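Local coordinates for protein 4-alpha-glucanotransferase (Streptococcus agalactiae, PDB 6M6T) that belongs to the amylomaltase (disproportionating enzyme) family, built round a TIM barrel, and holds glycans in a pocket lined by loops that follow the barrel strands, at residues A[57-62]-A[394-399]; A[234-239]-A[304-309]; A[259-264]-A[295-300]. All blocks are in the same frame, centred on the assembly; numbering follows the deposited sequence.

Interaction 1 (A[57-62]-A[394-399]); sequences SPYQSF and GTHDNE. With AC1 (4,6-dideoxy-4-{[(1S,4R,5S,6S)-4,5,6-trihydroxy-3-(hydroxymethyl)cyclohex-2-en-1-yl]amino}-alpha-D-glucopyranose), chain I; ASO (1,5-anhydro-D-glucitol), chain B; AC1 (4,6-dideoxy-4-{[(1S,4R,5S,6S)-4,5,6-trihydroxy-3-(hydroxymethyl)cyclohex-2-en-1-yl]amino}-alpha-D-glucopyranose), chain J.
Y59 and H396 reach toward each other from opposite directions, and theirs is the one direct touch between the loop 57-62 and the turn 394-399. It is an aromatic contact with little overlap: the two rings lie nearly parallel, with planes at 13°, but are slid apart so far that their centroids stand 5.7 Å from each other. The phenol end does the touching, with Y59 OH lying 3.2 Å from H396 CE1. CG of H396 sits between the backbone N and the carbonyl carbon (chi1 62°), which swings the imidazole off the turn toward the tyrosine. The hydroxyl of Y59 is hydrogen-bonded to D216, so its main polar partner belongs to neither segment.

Hydrogen bonds shape each loop separately. S57 OG accepts from Y59 N at 3.0 Å, forming an ST turn just ahead of the aromatic ring. In the other segment N398 N binds T395 O at 2.9 Å, closing a type I turn that carries H396 and D397 side by side, and N461 adds a backbone bond to H396.

Ligand contacts make up the third group. One face of the Y59 ring lies beneath ASO, whose C2 stands 3.9 Å above the ring plane toward the rim. ASO O3 donates to D397 OD2 at 2.6 Å, and N461 approaches the same oxygen in a weak bond. Q60 OE1 lies 3.1 Å from C6 of AC1 in chain I, while S57 OG gives that unit only a weak bond to O5.

The two loops follow barrel strands 43-45 and 389-392. They add two kinds of contact to ASO, which D296 holds covalently: the aromatic face of Y59 lies under the sugar and the carboxylate of D397 takes one hydroxyl.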
# COMPACT_ATOMS: atom_id res chain seq x y z
N SER A 57 5.32 4.17 -6.99
CA SER A 57 4.91 4.14 -5.60
C SER A 57 3.39 4.20 -5.47
O SER A 57 2.75 5.04 -6.12
CB SER A 57 5.55 5.31 -4.85
OG SER A 57 4.85 5.63 -3.66
N PRO A 58 2.77 3.34 -4.67
CA PRO A 58 1.34 3.48 -4.36
C PRO A 58 1.03 4.47 -3.24
O PRO A 58 -0.14 4.66 -2.92
CB PRO A 58 0.95 2.05 -3.95
CG PRO A 58 2.20 1.46 -3.39
CD PRO A 58 3.33 2.07 -4.16
N TYR A 59 2.04 5.09 -2.63
CA TYR A 59 1.85 6.09 -1.59
C TYR A 59 1.93 7.52 -2.15
O TYR A 59 2.16 8.47 -1.38
CB TYR A 59 2.88 5.88 -0.48
CG TYR A 59 2.81 4.50 0.17
CD1 TYR A 59 3.45 3.40 -0.40
CD2 TYR A 59 2.08 4.30 1.35
CE1 TYR A 59 3.38 2.12 0.20
CE2 TYR A 59 2.00 3.04 1.95
CZ TYR A 59 2.64 1.95 1.38
OH TYR A 59 2.55 0.70 1.99
N GLN A 60 1.79 7.68 -3.48
CA GLN A 60 1.73 8.96 -4.18
C GLN A 60 0.77 8.78 -5.36
O GLN A 60 1.18 8.58 -6.51
CB GLN A 60 3.13 9.38 -4.65
CG GLN A 60 3.25 10.75 -5.23
CD GLN A 60 4.69 11.09 -5.50
OE1 GLN A 60 5.57 10.77 -4.70
NE2 GLN A 60 4.96 11.74 -6.64
N SER A 61 -0.53 8.94 -5.10
CA SER A 61 -1.56 8.35 -5.93
C SER A 61 -2.52 9.38 -6.48
O SER A 61 -2.87 10.34 -5.78
CB SER A 61 -2.37 7.30 -5.15
OG SER A 61 -1.84 5.99 -5.33
N PHE A 62 -2.96 9.15 -7.71
CA PHE A 62 -3.97 10.00 -8.34
C PHE A 62 -5.26 10.06 -7.54
O PHE A 62 -6.03 11.01 -7.70
CB PHE A 62 -4.27 9.50 -9.76
CG PHE A 62 -3.08 9.50 -10.69
CD1 PHE A 62 -2.11 10.49 -10.60
CD2 PHE A 62 -2.92 8.49 -11.64
CE1 PHE A 62 -1.00 10.47 -11.45
CE2 PHE A 62 -1.82 8.48 -12.50
CZ PHE A 62 -0.85 9.46 -12.39
N GLY A 394 11.01 -7.51 8.85
CA GLY A 394 11.15 -6.20 8.28
C GLY A 394 9.84 -5.90 7.60
O GLY A 394 8.96 -6.75 7.52
N THR A 395 9.70 -4.66 7.15
CA THR A 395 8.60 -4.34 6.27
C THR A 395 9.15 -3.99 4.89
O THR A 395 10.36 -4.06 4.63
CB THR A 395 7.74 -3.23 6.86
OG1 THR A 395 6.48 -3.21 6.17
CG2 THR A 395 8.44 -1.87 6.78
N HIS A 396 8.23 -3.65 3.99
CA HIS A 396 8.57 -3.43 2.59
C HIS A 396 9.56 -2.30 2.39
O HIS A 396 10.11 -2.17 1.30
CB HIS A 396 7.30 -3.17 1.80
CG HIS A 396 6.56 -1.94 2.23
ND1 HIS A 396 5.57 -1.97 3.19
CD2 HIS A 396 6.66 -0.65 1.83
CE1 HIS A 396 5.09 -0.75 3.36
NE2 HIS A 396 5.73 0.07 2.54
N ASP A 397 9.79 -1.47 3.42
CA ASP A 397 10.76 -0.38 3.33
C ASP A 397 12.11 -0.74 3.93
O ASP A 397 13.07 0.02 3.76
CB ASP A 397 10.21 0.87 4.00
CG ASP A 397 8.77 1.15 3.60
OD1 ASP A 397 7.88 0.57 4.25
OD2 ASP A 397 8.54 1.94 2.65
N ASN A 398 12.22 -1.87 4.60
CA ASN A 398 13.45 -2.35 5.19
C ASN A 398 14.11 -3.34 4.25
O ASN A 398 13.50 -3.85 3.31
CB ASN A 398 13.18 -3.03 6.53
CG ASN A 398 12.72 -2.07 7.59
OD1 ASN A 398 11.54 -2.03 7.96
ND2 ASN A 398 13.65 -1.28 8.10
N GLU A 399 15.37 -3.64 4.54
CA GLU A 399 16.07 -4.65 3.77
C GLU A 399 15.40 -6.01 3.97
O GLU A 399 14.67 -6.24 4.93
CB GLU A 399 17.52 -4.71 4.22
CG GLU A 399 18.13 -3.34 4.34
CD GLU A 399 19.36 -3.32 5.20
OE1 GLU A 399 19.22 -3.10 6.44
OE2 GLU A 399 20.47 -3.54 4.65
C1 AC1 I . 7.37 6.42 0.11
O2 AC1 I . 9.77 6.20 0.63
C2 AC1 I . 8.82 6.50 -0.41
C4A AC1 I . 9.73 12.11 -5.09
C3 AC1 I . 9.14 7.85 -0.99
O3 AC1 I . 10.47 7.75 -1.46
C4 AC1 I . 8.14 8.16 -2.13
N4A AC1 I . 8.38 9.40 -2.93
C5 AC1 I . 6.78 8.21 -1.45
O5 AC1 I . 6.46 6.91 -0.93
C6 AC1 I . 5.72 8.64 -2.46
C1B AC1 I . 9.22 9.32 -4.15
C2B AC1 I . 10.49 10.10 -3.88
O2B AC1 I . 11.13 9.62 -2.69
C3B AC1 I . 10.10 11.58 -3.69
O3B AC1 I . 11.19 12.34 -3.13
O4 AC1 I . 9.23 13.48 -5.05
C5B AC1 I . 8.81 11.25 -5.72
C7B AC1 I . 8.60 9.91 -5.29
C6B AC1 I . 8.10 11.83 -6.97
O6B AC1 I . 8.19 13.27 -6.96
C1 ASO B . 4.44 5.66 4.34
C2 ASO B . 5.30 4.60 3.61
C3 ASO B . 6.55 5.28 3.00
C4 ASO B . 6.07 6.37 2.03
C5 ASO B . 5.19 7.35 2.76
C6 ASO B . 4.53 8.27 1.73
O2 ASO B . 5.68 3.55 4.51
O3 ASO B . 7.37 4.28 2.31
O4 ASO B . 7.18 7.06 1.41
O5 ASO B . 4.09 6.68 3.38
O6 ASO B . 3.20 8.59 2.16
C1 AC1 J . 14.38 5.14 11.24
O2 AC1 J . 15.13 7.39 10.72
C2 AC1 J . 14.39 6.27 10.21
C4A AC1 J . 7.59 5.85 7.61
C3 AC1 J . 12.98 6.73 9.99
O3 AC1 J . 13.03 7.78 9.03
C4 AC1 J . 12.12 5.58 9.47
N4A AC1 J . 10.71 5.95 9.37
C5 AC1 J . 12.17 4.40 10.42
O5 AC1 J . 13.56 4.02 10.72
C6 AC1 J . 11.38 3.24 9.78
C1B AC1 J . 10.33 6.66 8.13
C2B AC1 J . 9.13 7.48 8.48
O2B AC1 J . 9.47 8.24 9.64
C3B AC1 J . 8.00 6.55 8.85
O3B AC1 J . 6.87 7.29 9.28
O4 AC1 J . 6.58 4.88 7.94
C5B AC1 J . 8.70 5.27 6.97
C7B AC1 J . 10.01 5.71 7.17
C6B AC1 J . 8.44 4.19 5.95
O6B AC1 J . 7.25 3.52 6.37

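Interaction 2 (A[234-239]-A[304-309]); sequences LFKLDR and YWEIRG
K236 spans the gap between the loop 234-239 and the segment 304-309, most of it strand, alone, and its amino group reaches both E306 and Y304. It also loses the most surface to the contact, 49 Å² against 30 Å² for E306 and 16 Å² for Y304. The backbones stay well separated, with CA of K236 and CA of E306 10.7 Å apart, so the lysine covers the distance with a fully extended chain.

E306 meets this chain at about a right angle. Its CG is anti to the backbone N (chi1 -169°), and the carboxylate is brought to the lysine through one oxygen. NZ of K236 and OE2 of E306 form a salt bridge, modelled at 2.4 Å, a length too short to be taken literally at this resolution.

Y304 arrives from the direction opposite to the lysine and offers its hydroxyl, which accepts a hydrogen bond from K236 NZ; NZ and OH are 3.3 Å apart. Two residues earlier on the strand than E306, it points to the same side of the sheet, and the two together give the amino group a carboxylate oxygen, probably charged, and a hydroxyl. The Y304 ring also meets that of W268. Q320 of the adjacent strand 319-321 touches all three side chains, while the lysine backbone is bonded to L244 and I265.

Strand 303-308 lies between 245-249 and 319-321 in an antiparallel four-stranded sheet formed from excursions after barrel strands 212-217 and 292-295. The contact ties a loop of the first excursion to a strand of the second, a side-chain tie within the elaborations that accompany this TIM barrel.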
# COMPACT_ATOMS: atom_id res chain seq x y z
N LEU A 234 -8.77 21.10 1.59
CA LEU A 234 -8.16 20.17 2.54
C LEU A 234 -6.66 20.35 2.66
O LEU A 234 -6.04 19.80 3.59
CB LEU A 234 -8.45 18.71 2.12
CG LEU A 234 -9.89 18.33 1.77
CD1 LEU A 234 -9.97 16.91 1.23
CD2 LEU A 234 -10.77 18.52 2.98
N PHE A 235 -6.05 21.12 1.74
CA PHE A 235 -4.61 21.25 1.63
C PHE A 235 -4.17 22.70 1.81
O PHE A 235 -4.97 23.63 1.79
CB PHE A 235 -4.12 20.72 0.28
CG PHE A 235 -4.56 19.32 -0.02
CD1 PHE A 235 -5.80 19.08 -0.60
CD2 PHE A 235 -3.73 18.25 0.26
CE1 PHE A 235 -6.22 17.77 -0.88
CE2 PHE A 235 -4.14 16.95 -0.02
CZ PHE A 235 -5.39 16.71 -0.59
N LYS A 236 -2.87 22.87 2.03
CA LYS A 236 -2.24 24.19 2.02
C LYS A 236 -1.77 24.44 0.60
O LYS A 236 -0.63 24.13 0.25
CB LYS A 236 -1.09 24.23 3.01
CG LYS A 236 -1.46 24.04 4.48
CD LYS A 236 -0.22 24.04 5.37
CE LYS A 236 -0.62 23.93 6.86
NZ LYS A 236 0.52 23.99 7.83
N LEU A 237 -2.65 24.98 -0.24
CA LEU A 237 -2.30 25.29 -1.63
C LEU A 237 -2.67 26.73 -1.94
O LEU A 237 -3.36 27.41 -1.18
CB LEU A 237 -2.98 24.35 -2.63
CG LEU A 237 -2.99 22.83 -2.37
CD1 LEU A 237 -4.24 22.23 -2.98
CD2 LEU A 237 -1.74 22.10 -2.87
N ASP A 238 -2.19 27.19 -3.10
CA ASP A 238 -2.45 28.53 -3.60
C ASP A 238 -3.49 28.51 -4.73
O ASP A 238 -4.12 27.49 -5.01
CB ASP A 238 -1.14 29.19 -4.03
CG ASP A 238 -0.40 28.40 -5.07
OD1 ASP A 238 -1.06 27.66 -5.84
OD2 ASP A 238 0.84 28.53 -5.13
N ARG A 239 -3.66 29.66 -5.40
CA ARG A 239 -4.72 29.83 -6.38
C ARG A 239 -4.52 28.94 -7.60
O ARG A 239 -5.51 28.48 -8.20
CB ARG A 239 -4.81 31.29 -6.81
CG ARG A 239 -5.65 32.15 -5.88
CD ARG A 239 -5.28 33.64 -5.99
NE ARG A 239 -4.05 33.97 -5.27
CZ ARG A 239 -4.00 34.54 -4.07
NH1 ARG A 239 -5.13 34.86 -3.44
NH2 ARG A 239 -2.83 34.81 -3.49
N TYR A 304 3.45 16.22 12.13
CA TYR A 304 4.02 15.92 10.82
C TYR A 304 5.11 16.93 10.45
O TYR A 304 5.11 18.08 10.90
CB TYR A 304 2.97 15.91 9.70
CG TYR A 304 2.34 17.25 9.48
CD1 TYR A 304 1.31 17.68 10.31
CD2 TYR A 304 2.78 18.10 8.48
CE1 TYR A 304 0.73 18.91 10.15
CE2 TYR A 304 2.20 19.35 8.31
CZ TYR A 304 1.17 19.74 9.15
OH TYR A 304 0.56 20.96 9.03
N TRP A 305 6.05 16.47 9.63
CA TRP A 305 7.16 17.29 9.17
C TRP A 305 6.77 18.00 7.88
O TRP A 305 6.29 17.37 6.94
CB TRP A 305 8.39 16.42 8.95
CG TRP A 305 9.57 17.18 8.49
CD1 TRP A 305 10.00 17.31 7.20
CD2 TRP A 305 10.50 17.90 9.30
NE1 TRP A 305 11.14 18.07 7.16
CE2 TRP A 305 11.47 18.44 8.44
CE3 TRP A 305 10.60 18.14 10.67
CZ2 TRP A 305 12.53 19.21 8.91
CZ3 TRP A 305 11.65 18.90 11.14
CH2 TRP A 305 12.60 19.43 10.26
N GLU A 306 6.98 19.32 7.85
CA GLU A 306 6.45 20.20 6.81
C GLU A 306 7.60 20.96 6.14
O GLU A 306 8.02 22.01 6.62
CB GLU A 306 5.42 21.16 7.41
CG GLU A 306 4.60 21.95 6.37
CD GLU A 306 3.89 23.20 6.94
OE1 GLU A 306 4.52 24.28 7.02
OE2 GLU A 306 2.68 23.12 7.29
N ILE A 307 8.09 20.43 5.02
CA ILE A 307 9.08 21.14 4.22
C ILE A 307 8.41 22.32 3.54
O ILE A 307 7.36 22.17 2.91
CB ILE A 307 9.72 20.21 3.18
CG1 ILE A 307 10.27 18.94 3.84
CG2 ILE A 307 10.78 20.96 2.39
CD1 ILE A 307 9.88 17.64 3.15
N ARG A 308 9.00 23.50 3.65
CA ARG A 308 8.42 24.64 2.94
C ARG A 308 8.77 24.56 1.46
O ARG A 308 9.53 23.68 1.02
CB ARG A 308 8.92 25.95 3.54
CG ARG A 308 10.42 25.99 3.69
CD ARG A 308 10.87 27.15 4.55
NE ARG A 308 12.15 26.86 5.17
CZ ARG A 308 12.30 26.40 6.41
NH1 ARG A 308 11.24 26.20 7.19
NH2 ARG A 308 13.52 26.14 6.88
N GLY A 309 8.21 25.48 0.67
CA GLY A 309 8.69 25.69 -0.68
C GLY A 309 10.11 26.22 -0.56
O GLY A 309 10.59 26.36 0.56

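Interaction 3 (A[259-264]-A[295-300]); sequences QLWGNP and IDHFKG. With ASO (1,5-anhydro-D-glucitol), chain B; AC1 (4,6-dideoxy-4-{[(1S,4R,5S,6S)-4,5,6-trihydroxy-3-(hydroxymethyl)cyclohex-2-en-1-yl]amino}-alpha-D-glucopyranose), chain I; AC1 (4,6-dideoxy-4-{[(1S,4R,5S,6S)-4,5,6-trihydroxy-3-(hydroxymethyl)cyclohex-2-en-1-yl]amino}-alpha-D-glucopyranose), chain J.
W261 turns the edge of its six-membered ring onto the face of H297, an edge-to-face (T-shaped) pair with planes at 77° and centroids 4.9 Å apart. The tip atom CH2 of W261 stands 3.6 Å above the imidazole plane of H297, over its centre. On the opposite face of that imidazole lies K299 CB, nearer the rim, so the ring is held between an indole edge and an aliphatic carbon.

The indole is fixed at its other end by its own strand. W261 NE1 donates to Q259 OE1 at 2.6 Å, with an N-H...O angle of 162°; the oxygen lies only 2° out of the indole plane and is met in the carbonyl plane, on a lone pair. This bond helps set the rotation of the ring, whose one face then lies against the sugar ASO, with ASO C5 3.9 Å above the plane of W261.

The backbone N-H of H297 binds E343 and, weakly, OD1 of the preceding D296. D296 itself carries ASO: OD2 is joined to ASO C1 at 1.5 Å, a covalent bond. On the strand side, L260 O lies against O3B of AC1 in chain I, at a modelled distance too short to rely on.

A covalently held sugar thus rests against an indole face, while the edge of its six-membered ring meets the histidine. W261 touches both the sugar and H297, and the chemistry pairs a covalent hold at C1, made by D296, with apolar support for the sugar ring.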
# COMPACT_ATOMS: atom_id res chain seq x y z
N GLN A 259 14.23 12.38 4.39
CA GLN A 259 13.36 11.99 3.29
C GLN A 259 12.49 13.15 2.84
O GLN A 259 11.89 13.86 3.65
CB GLN A 259 12.44 10.82 3.68
CG GLN A 259 13.09 9.46 3.68
CD GLN A 259 12.14 8.39 4.18
OE1 GLN A 259 10.93 8.47 3.96
NE2 GLN A 259 12.67 7.39 4.88
N LEU A 260 12.41 13.31 1.52
CA LEU A 260 11.51 14.24 0.87
C LEU A 260 10.50 13.43 0.07
O LEU A 260 10.89 12.64 -0.81
CB LEU A 260 12.28 15.21 -0.03
CG LEU A 260 11.46 16.24 -0.78
CD1 LEU A 260 11.95 17.64 -0.44
CD2 LEU A 260 11.55 15.96 -2.28
N TRP A 261 9.21 13.60 0.37
CA TRP A 261 8.15 12.78 -0.21
C TRP A 261 7.42 13.45 -1.38
O TRP A 261 7.18 12.81 -2.40
CB TRP A 261 7.14 12.40 0.88
CG TRP A 261 7.71 11.48 1.93
CD1 TRP A 261 8.93 10.85 1.90
CD2 TRP A 261 7.09 11.08 3.16
NE1 TRP A 261 9.10 10.10 3.04
CE2 TRP A 261 7.99 10.22 3.83
CE3 TRP A 261 5.86 11.37 3.76
CZ2 TRP A 261 7.69 9.64 5.06
CZ3 TRP A 261 5.57 10.80 4.99
CH2 TRP A 261 6.49 9.94 5.63
N GLY A 262 7.05 14.73 -1.25
CA GLY A 262 6.43 15.47 -2.32
C GLY A 262 4.93 15.63 -2.21
O GLY A 262 4.34 16.39 -2.99
N ASN A 263 4.29 14.94 -1.27
CA ASN A 263 2.84 15.06 -1.15
C ASN A 263 2.46 16.43 -0.61
O ASN A 263 3.20 17.05 0.16
CB ASN A 263 2.28 13.98 -0.22
CG ASN A 263 3.00 12.65 -0.35
OD1 ASN A 263 4.18 12.54 -0.05
ND2 ASN A 263 2.27 11.62 -0.79
N PRO A 264 1.29 16.93 -0.98
CA PRO A 264 0.78 18.14 -0.35
C PRO A 264 0.54 17.90 1.14
O PRO A 264 0.50 16.77 1.61
CB PRO A 264 -0.53 18.41 -1.09
CG PRO A 264 -0.96 17.06 -1.59
CD PRO A 264 0.31 16.32 -1.90
N ILE A 295 -3.00 2.06 8.98
CA ILE A 295 -2.79 3.46 8.62
C ILE A 295 -1.30 3.75 8.64
O ILE A 295 -0.63 3.61 9.67
CB ILE A 295 -3.59 4.42 9.52
CG1 ILE A 295 -3.38 5.86 9.05
CG2 ILE A 295 -3.20 4.31 10.98
CD1 ILE A 295 -3.43 6.07 7.51
N ASP A 296 -0.75 4.11 7.48
CA ASP A 296 0.67 4.38 7.37
C ASP A 296 1.02 5.66 8.11
O ASP A 296 0.19 6.55 8.25
CB ASP A 296 1.09 4.51 5.90
CG ASP A 296 2.60 4.58 5.74
OD1 ASP A 296 3.29 4.05 6.63
OD2 ASP A 296 3.12 5.16 4.76
N HIS A 297 2.26 5.73 8.59
CA HIS A 297 2.85 6.96 9.14
C HIS A 297 1.96 7.60 10.20
O HIS A 297 1.51 8.74 10.08
CB HIS A 297 3.16 7.95 8.03
CG HIS A 297 4.02 9.09 8.48
ND1 HIS A 297 5.31 8.91 8.92
CD2 HIS A 297 3.78 10.42 8.52
CE1 HIS A 297 5.83 10.09 9.23
NE2 HIS A 297 4.93 11.02 8.99
N PHE A 298 1.70 6.82 11.25
CA PHE A 298 0.86 7.25 12.35
C PHE A 298 1.41 8.50 13.02
O PHE A 298 0.64 9.32 13.57
CB PHE A 298 0.73 6.09 13.34
CG PHE A 298 -0.52 6.11 14.16
CD1 PHE A 298 -1.76 5.92 13.57
CD2 PHE A 298 -0.46 6.34 15.53
CE1 PHE A 298 -2.91 5.94 14.32
CE2 PHE A 298 -1.59 6.37 16.30
CZ PHE A 298 -2.83 6.17 15.70
N LYS A 299 2.73 8.67 12.99
CA LYS A 299 3.36 9.88 13.52
C LYS A 299 2.69 11.13 12.96
O LYS A 299 2.47 12.11 13.68
CB LYS A 299 4.85 9.87 13.19
CG LYS A 299 5.65 11.04 13.80
CD LYS A 299 5.22 11.32 15.25
CE LYS A 299 5.75 12.63 15.72
NZ LYS A 299 7.13 12.71 15.24
N GLY A 300 2.33 11.10 11.68
CA GLY A 300 1.73 12.23 11.00
C GLY A 300 0.41 12.69 11.59
O GLY A 300 -0.04 13.79 11.24
C1 ASO B . 4.44 5.66 4.34
C2 ASO B . 5.30 4.60 3.61
C3 ASO B . 6.55 5.28 3.00
C4 ASO B . 6.07 6.37 2.03
C5 ASO B . 5.19 7.35 2.76
C6 ASO B . 4.53 8.27 1.73
O2 ASO B . 5.68 3.55 4.51
O3 ASO B . 7.37 4.28 2.31
O4 ASO B . 7.18 7.06 1.41
O5 ASO B . 4.09 6.68 3.38
O6 ASO B . 3.20 8.59 2.16
C1 AC1 I . 7.37 6.42 0.11
O2 AC1 I . 9.77 6.20 0.63
C2 AC1 I . 8.82 6.50 -0.41
C4A AC1 I . 9.73 12.11 -5.09
C3 AC1 I . 9.14 7.85 -0.99
O3 AC1 I . 10.47 7.75 -1.46
C4 AC1 I . 8.14 8.16 -2.13
N4A AC1 I . 8.38 9.40 -2.93
C5 AC1 I . 6.78 8.21 -1.45
O5 AC1 I . 6.46 6.91 -0.93
C6 AC1 I . 5.72 8.64 -2.46
C1B AC1 I . 9.22 9.32 -4.15
C2B AC1 I . 10.49 10.10 -3.88
O2B AC1 I . 11.13 9.62 -2.69
C3B AC1 I . 10.10 11.58 -3.69
O3B AC1 I . 11.19 12.34 -3.13
O4 AC1 I . 9.23 13.48 -5.05
C5B AC1 I . 8.81 11.25 -5.72
C7B AC1 I . 8.60 9.91 -5.29
C6B AC1 I . 8.10 11.83 -6.97
O6B AC1 I . 8.19 13.27 -6.96
C1 AC1 J . 14.38 5.14 11.24
O2 AC1 J . 15.13 7.39 10.72
C2 AC1 J . 14.39 6.27 10.21
C4A AC1 J . 7.59 5.85 7.61
C3 AC1 J . 12.98 6.73 9.99
O3 AC1 J . 13.03 7.78 9.03
C4 AC1 J . 12.12 5.58 9.47
N4A AC1 J . 10.71 5.95 9.37
C5 AC1 J . 12.17 4.40 10.42
O5 AC1 J . 13.56 4.02 10.72
C6 AC1 J . 11.38 3.24 9.78
C1B AC1 J . 10.33 6.66 8.13
C2B AC1 J . 9.13 7.48 8.48
O2B AC1 J . 9.47 8.24 9.64
C3B AC1 J . 8.00 6.55 8.85
O3B AC1 J . 6.87 7.29 9.28
O4 AC1 J . 6.58 4.88 7.94
C5B AC1 J . 8.70 5.27 6.97
C7B AC1 J . 10.01 5.71 7.17
C6B AC1 J . 8.44 4.19 5.95
O6B AC1 J . 7.25 3.52 6.37

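Overall arrangement
Interactions 1 and 3 both line the glycan-binding site, their centres about 11 Å apart: both touch ASO and both AC1 units, and Y59 and W261 each bring a ring face to ASO. They also meet directly, N263 ND2 probably bonding Y59 O at 3.2 Å. Interaction 2 lies further out, about 22 Å from interaction 1 and about 12 Å from interaction 3 between centres, with the side chain of Y304 about 11 Å from ASO. It joins interaction 3 through packing, F235 CD2 lying 3.5 Å from P264 CB, and through the antiparallel sheet that holds both strands. Along the chain, interaction 3 is nested within interaction 2, and interaction 2 within interaction 1.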